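Local structure of subclass B3 metallo-beta-lactamase (Sphingobium indicum, 7LUU) at residues L87-G92 with A132-D137; I118-P123 with E150-G155; R175-V178 with G182-L185. The protein probably hydrolyses beta-lactam antibiotics at a two-zinc active site, as expected of a subclass B3 metallo-beta-lactamase. All blocks are in the same frame, centred on the assembly; numbering follows the deposited sequence.

Contact 1. Residues L87-G92 with A132-D137; sequences LVLIDG and AALARD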
# COMPACT_ATOMS: atom_id res chain seq x y z
N LEU A 87 14.12 10.41 -3.45
CA LEU A 87 12.67 10.36 -3.25
C LEU A 87 12.26 8.93 -2.98
O LEU A 87 12.90 7.97 -3.46
CB LEU A 87 11.91 10.90 -4.48
CG LEU A 87 12.43 12.28 -4.97
CD1 LEU A 87 11.75 12.61 -6.27
CD2 LEU A 87 12.10 13.39 -3.95
N VAL A 88 11.16 8.78 -2.25
CA VAL A 88 10.58 7.44 -2.01
C VAL A 88 9.12 7.47 -2.44
O VAL A 88 8.37 8.37 -2.02
CB VAL A 88 10.64 7.11 -0.49
CG1 VAL A 88 9.99 5.81 -0.24
CG2 VAL A 88 12.10 7.03 -0.02
N LEU A 89 8.70 6.50 -3.23
CA LEU A 89 7.27 6.32 -3.56
C LEU A 89 6.72 5.21 -2.71
O LEU A 89 7.44 4.26 -2.41
CB LEU A 89 7.22 5.92 -5.04
CG LEU A 89 6.21 6.38 -6.03
CD1 LEU A 89 5.83 7.85 -6.06
CD2 LEU A 89 6.84 6.04 -7.40
N ILE A 90 5.42 5.26 -2.41
CA ILE A 90 4.68 4.20 -1.76
C ILE A 90 3.56 3.79 -2.69
O ILE A 90 2.66 4.60 -2.99
CB ILE A 90 4.13 4.63 -0.39
CG1 ILE A 90 5.33 5.14 0.42
CG2 ILE A 90 3.49 3.35 0.24
CD1 ILE A 90 4.96 5.39 1.96
N ASP A 91 3.63 2.52 -3.12
CA ASP A 91 2.72 1.84 -4.05
C ASP A 91 2.78 2.41 -5.47
O ASP A 91 3.50 3.38 -5.77
CB ASP A 91 1.28 1.81 -3.48
CG ASP A 91 1.10 0.69 -2.45
OD1 ASP A 91 1.94 -0.25 -2.40
OD2 ASP A 91 0.14 0.74 -1.70
N GLY A 92 2.09 1.70 -6.36
CA GLY A 92 2.22 1.99 -7.80
C GLY A 92 0.93 1.86 -8.57
O GLY A 92 0.97 1.92 -9.80
N ALA A 132 6.59 -2.37 -11.25
CA ALA A 132 7.66 -2.77 -12.16
C ALA A 132 7.99 -1.69 -13.16
O ALA A 132 9.18 -1.42 -13.44
CB ALA A 132 7.27 -4.06 -12.89
N ALA A 133 6.97 -1.06 -13.75
CA ALA A 133 7.23 0.01 -14.71
C ALA A 133 7.95 1.15 -14.02
O ALA A 133 8.84 1.78 -14.61
CB ALA A 133 5.92 0.48 -15.34
N LEU A 134 7.48 1.52 -12.83
CA LEU A 134 8.09 2.65 -12.10
C LEU A 134 9.55 2.34 -11.75
O LEU A 134 10.43 3.19 -11.89
CB LEU A 134 7.31 2.97 -10.80
CG LEU A 134 5.89 3.49 -11.06
CD1 LEU A 134 5.08 3.40 -9.78
CD2 LEU A 134 6.01 4.93 -11.60
N ALA A 135 9.82 1.10 -11.33
CA ALA A 135 11.18 0.72 -11.03
C ALA A 135 12.05 0.77 -12.28
O ALA A 135 13.21 1.20 -12.22
CB ALA A 135 11.23 -0.67 -10.36
N ARG A 136 11.51 0.27 -13.40
CA ARG A 136 12.24 0.31 -14.66
C ARG A 136 12.62 1.73 -15.00
O ARG A 136 13.79 2.03 -15.35
CB ARG A 136 11.39 -0.31 -15.78
CG ARG A 136 12.02 -0.13 -17.22
CD ARG A 136 11.03 -0.56 -18.29
NE ARG A 136 9.84 0.28 -18.24
CZ ARG A 136 8.70 0.01 -18.89
NH1 ARG A 136 7.62 0.78 -18.74
NH2 ARG A 136 8.61 -1.10 -19.59
N ASP A 137 11.66 2.64 -14.92
CA ASP A 137 11.88 3.98 -15.45
C ASP A 137 12.75 4.84 -14.54
O ASP A 137 13.45 5.75 -15.02
CB ASP A 137 10.52 4.68 -15.67
CG ASP A 137 9.78 4.21 -16.98
OD1 ASP A 137 10.18 3.23 -17.64
OD2 ASP A 137 8.80 4.92 -17.38
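Leu134, on the inner face of helix 131-138, carries the whole contact with residues 87-92, and one branch does the touching. A chi1 of -66° turns its CG back beside the backbone N, which sends the side chain off the helix toward the end of the strand. The CD1 methyl comes within 3.8 Å of Gly92 CA. Because Gly92 has no side chain, the methyl can settle directly on the backbone where the chain turns away from the strand, and the same CD1 also lies 4.3 Å from Asp91 O. On the strand itself it meets the CD2 branch of Leu89, with 4.0 Å between Leu134 CD1 and Leu89 CD2. The two leucine side chains cross at about a right angle, so they meet through one methyl each and do not lie alongside one another. Asp91, just before Gly92, points its side chain away from the helix, where OD2 is hydrogen-bonded to Thr121 OG1. Further along, the helix turns to its polar side. Arg136 NE donates to Asp137 OD1 at 3.0 Å, an in-helix salt bridge between sequence neighbours that is bent (147° at the hydrogen) and meets the carboxylate on its syn side but tilted well out of the carboxylate plane. Arg136 NH1 has a second acidic partner in Asp41. The contact thus packs helix 131-138 onto the C-terminal end of strand 87-90. Leu134 also reaches Ala98 and Leu102 of helix 98-107 and Ile118 of strand 115-119, while Leu89 rests on Leu80 of strand 79-82: a helix-on-sheet layer of the metallo-beta-lactamase fold.

Contact 2. Residues I118-P123 with E150-G155; sequences ILSTEP and EGLRAG. With ZN (zinc ion), chain B.
Glu122 OE2 binds the zinc ion at 1.9 Å, and the next residue, Pro123, sets the CB corner of its ring against the backbone of Gly151 and Leu152. Glu122 is a one-oxygen ligand: its OE1 stays 3.4 Å from the metal. A chi1 of 62° tucks its CG in over the backbone, and the chain runs on extended to the metal, leading away from helix 146-154. Water 1, also 1.9 Å from the zinc ion, and His124 and His200 complete the four ligands. Behind this site the contact is largely apolar, with no hydrogen bond between the two segments. Pro123 CB sits 3.7 Å from Gly151 C, a close approach that the bare glycine backbone permits, and 4.0 Å from Leu152 CD2. Leu152 presents both methyls to Ser120 OG, which lies 3.6 Å from CD1 and 3.7 Å from CD2. The serine oxygen thus faces hydrocarbon from this helix. Helix 146-154 in this way covers the loop that leaves strand 115-119 and carries the zinc ligand, while Leu152 also packs on Val142 and Ala144 of the adjoining strand 141-144, to which Ser120 is tied through the backbone of Val143.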
# COMPACT_ATOMS: atom_id res chain seq x y z
N ILE A 118 10.76 2.25 -3.91
CA ILE A 118 9.31 2.17 -4.03
C ILE A 118 8.87 1.17 -2.97
O ILE A 118 9.26 -0.02 -3.02
CB ILE A 118 8.88 1.73 -5.45
CG1 ILE A 118 9.35 2.73 -6.53
CG2 ILE A 118 7.33 1.57 -5.51
CD1 ILE A 118 9.40 2.02 -7.94
N LEU A 119 8.09 1.64 -1.98
CA LEU A 119 7.61 0.74 -0.91
C LEU A 119 6.28 0.10 -1.36
O LEU A 119 5.47 0.73 -2.00
CB LEU A 119 7.40 1.53 0.40
CG LEU A 119 8.57 2.49 0.72
CD1 LEU A 119 8.24 3.08 2.11
CD2 LEU A 119 9.95 1.86 0.73
N SER A 120 6.06 -1.17 -1.02
CA SER A 120 4.85 -1.89 -1.47
C SER A 120 4.01 -2.35 -0.26
O SER A 120 4.53 -3.08 0.59
CB SER A 120 5.27 -3.10 -2.32
OG SER A 120 4.15 -3.94 -2.62
N THR A 121 2.72 -1.94 -0.22
CA THR A 121 1.87 -2.40 0.87
C THR A 121 1.37 -3.82 0.67
O THR A 121 1.02 -4.49 1.66
CB THR A 121 0.64 -1.47 1.08
OG1 THR A 121 -0.17 -1.38 -0.11
CG2 THR A 121 1.09 -0.04 1.55
N GLU A 122 1.20 -4.24 -0.59
CA GLU A 122 0.64 -5.58 -0.88
C GLU A 122 0.83 -5.97 -2.33
O GLU A 122 0.82 -5.11 -3.24
CB GLU A 122 -0.85 -5.66 -0.54
CG GLU A 122 -1.72 -4.64 -1.39
CD GLU A 122 -3.21 -4.91 -1.25
OE1 GLU A 122 -3.83 -4.25 -0.35
OE2 GLU A 122 -3.77 -5.69 -2.02
N PRO A 123 0.92 -7.26 -2.61
CA PRO A 123 1.24 -7.72 -3.96
C PRO A 123 -0.03 -8.07 -4.74
O PRO A 123 -0.24 -9.21 -5.18
CB PRO A 123 2.14 -8.95 -3.68
CG PRO A 123 1.51 -9.53 -2.47
CD PRO A 123 1.03 -8.37 -1.60
N GLU A 150 7.64 -12.07 -2.21
CA GLU A 150 7.40 -13.31 -2.97
C GLU A 150 6.26 -13.11 -3.97
O GLU A 150 6.36 -13.57 -5.13
CB GLU A 150 7.02 -14.45 -2.02
CG GLU A 150 8.17 -14.90 -1.12
CD GLU A 150 7.76 -15.94 -0.10
OE1 GLU A 150 6.57 -16.26 0.01
OE2 GLU A 150 8.68 -16.47 0.57
N GLY A 151 5.21 -12.41 -3.54
CA GLY A 151 4.11 -12.10 -4.45
C GLY A 151 4.52 -11.12 -5.52
O GLY A 151 4.04 -11.21 -6.64
N LEU A 152 5.39 -10.16 -5.18
CA LEU A 152 5.83 -9.19 -6.19
C LEU A 152 6.67 -9.87 -7.25
O LEU A 152 6.56 -9.54 -8.42
CB LEU A 152 6.63 -8.05 -5.51
CG LEU A 152 5.80 -7.15 -4.58
CD1 LEU A 152 6.76 -6.15 -3.89
CD2 LEU A 152 4.73 -6.38 -5.37
N ARG A 153 7.52 -10.82 -6.85
CA ARG A 153 8.39 -11.54 -7.79
C ARG A 153 7.56 -12.37 -8.72
O ARG A 153 7.92 -12.53 -9.92
CB ARG A 153 9.34 -12.48 -7.03
CG ARG A 153 10.49 -11.84 -6.32
CD ARG A 153 11.48 -12.88 -5.64
NE ARG A 153 12.26 -12.19 -4.64
CZ ARG A 153 12.08 -12.31 -3.32
NH1 ARG A 153 12.86 -11.61 -2.49
NH2 ARG A 153 11.13 -13.12 -2.85
N ALA A 154 6.45 -12.88 -8.20
CA ALA A 154 5.61 -13.74 -9.04
C ALA A 154 4.67 -12.96 -9.92
O ALA A 154 4.29 -13.47 -11.02
CB ALA A 154 4.80 -14.70 -8.17
N GLY A 155 4.23 -11.79 -9.49
CA GLY A 155 3.14 -11.09 -10.19
C GLY A 155 1.89 -11.94 -10.28
O GLY A 155 1.17 -11.88 -11.30
ZN ZN B . -5.53 -6.38 -2.30
O HOH W 1 -6.30 -5.10 -3.52

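Contact 3. Residues R175-V178 with G182-L185; sequences RLRV and GEVL
Arg177 and Glu183 face each other as opposite charges with two ordered waters between them, and Leu185 closes over the arginine. The apolar part is a methyl on a flat cation: Leu185 CD1 lies over one face of the Arg177 guanidinium, offset toward its rim and 3.6 Å from NH1. The arginine gets there as a nearly straight rod, CG trans to its own N (chi1 171°) and extended as far as NE. Electrostatically the pair stops short of a salt bridge, since Arg177 NH1 and Glu183 OE2 are 4.4 Å apart, with OE2 near the plane of the guanidinium at its edge. Two waters bridge the interval. Water 2 accepts from Arg177 NE and donates to Val178 O and, at 2.7 Å, to Glu183 OE2. Water 3, in the guanidinium plane, accepts from Arg177 NH1 at 2.8 Å and donates to Val184 O; its separation from Glu183 OE2 is too short to be trusted in detail. The other carboxylate oxygen, OE1, is hydrogen-bonded to the backbone N of Lys180 in the intervening turn. Strands 176-178 and 184-187 are edge strands of two different sheets, joined here partly by Leu185 on the guanidinium and partly through water: the waters relay hydrogen bonds between guanidinium and carboxylate, probably weakening the direct attraction, and also donate to nearby backbone carbonyls.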
# COMPACT_ATOMS: atom_id res chain seq x y z
N ARG A 175 13.69 -6.44 -8.62
CA ARG A 175 14.74 -5.69 -7.90
C ARG A 175 14.15 -5.36 -6.54
O ARG A 175 13.52 -4.29 -6.39
CB ARG A 175 15.13 -4.40 -8.64
CG ARG A 175 16.27 -3.56 -7.97
CD ARG A 175 16.44 -2.18 -8.62
NE ARG A 175 16.75 -2.25 -10.05
CZ ARG A 175 16.12 -1.56 -11.01
NH1 ARG A 175 15.12 -0.71 -10.73
NH2 ARG A 175 16.53 -1.72 -12.30
N LEU A 176 14.41 -6.24 -5.53
CA LEU A 176 13.59 -6.29 -4.30
C LEU A 176 14.46 -6.31 -3.06
O LEU A 176 15.45 -7.06 -2.98
CB LEU A 176 12.75 -7.55 -4.23
CG LEU A 176 11.50 -7.44 -5.10
CD1 LEU A 176 11.03 -8.78 -5.52
CD2 LEU A 176 10.40 -6.78 -4.33
N ARG A 177 14.06 -5.53 -2.07
CA ARG A 177 14.68 -5.48 -0.77
C ARG A 177 13.61 -5.87 0.21
O ARG A 177 12.52 -5.29 0.16
CB ARG A 177 15.15 -4.07 -0.43
CG ARG A 177 15.62 -3.91 1.02
CD ARG A 177 16.25 -2.53 1.15
NE ARG A 177 16.58 -2.17 2.51
CZ ARG A 177 17.45 -1.21 2.81
NH1 ARG A 177 17.73 -0.92 4.08
NH2 ARG A 177 18.07 -0.56 1.83
N VAL A 178 13.88 -6.86 1.06
CA VAL A 178 12.90 -7.29 2.07
C VAL A 178 13.16 -6.55 3.38
O VAL A 178 14.30 -6.52 3.87
CB VAL A 178 13.00 -8.80 2.29
CG1 VAL A 178 12.18 -9.26 3.49
CG2 VAL A 178 12.52 -9.51 1.03
N GLY A 182 9.20 -4.09 11.94
CA GLY A 182 9.95 -3.21 12.84
C GLY A 182 11.24 -2.66 12.27
O GLY A 182 11.87 -1.78 12.90
N GLU A 183 11.65 -3.09 11.08
CA GLU A 183 12.91 -2.63 10.51
C GLU A 183 12.74 -1.20 10.02
O GLU A 183 11.64 -0.82 9.57
CB GLU A 183 13.31 -3.55 9.33
CG GLU A 183 14.72 -3.23 8.79
CD GLU A 183 15.21 -4.24 7.75
OE1 GLU A 183 14.67 -5.36 7.67
OE2 GLU A 183 16.13 -3.85 7.00
N VAL A 184 13.85 -0.42 10.06
CA VAL A 184 13.80 1.00 9.65
C VAL A 184 14.66 1.18 8.41
O VAL A 184 15.79 0.66 8.34
CB VAL A 184 14.24 1.94 10.79
CG1 VAL A 184 14.05 3.44 10.37
CG2 VAL A 184 13.44 1.66 12.05
N LEU A 185 14.13 1.89 7.43
CA LEU A 185 14.86 2.34 6.23
C LEU A 185 15.25 3.80 6.43
O LEU A 185 14.38 4.67 6.59
CB LEU A 185 13.96 2.15 5.01
CG LEU A 185 14.49 2.77 3.72
CD1 LEU A 185 15.79 2.01 3.42
CD2 LEU A 185 13.46 2.56 2.61
O HOH W 2 16.25 -4.48 4.39
O HOH W 3 16.75 -1.52 6.67

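In the fold
Contacts 1 and 2 have centres about 12 Å apart and share one sheet, in which strands 87-90 and 115-119 are neighbours joined by a backbone hydrogen bond from Leu119 N to Leu89 O, 2.7 Å. Both lead into the metal site: the side chain of Asp91 lies about 4 Å from that of His127, a ligand of the second zinc ion, and contact 2 supplies Glu122 to the first. Contact 3, away from the metals, sits about 12 Å from contact 2 and about 15 Å from contact 1, centre to centre. Leu152 CD1 meets Leu176 CD2 at 3.7 Å, and Ala135 O accepts from Arg175 NH1 at 3.1 Å. Packing of Leu119 on Leu185 bridges the two sheets.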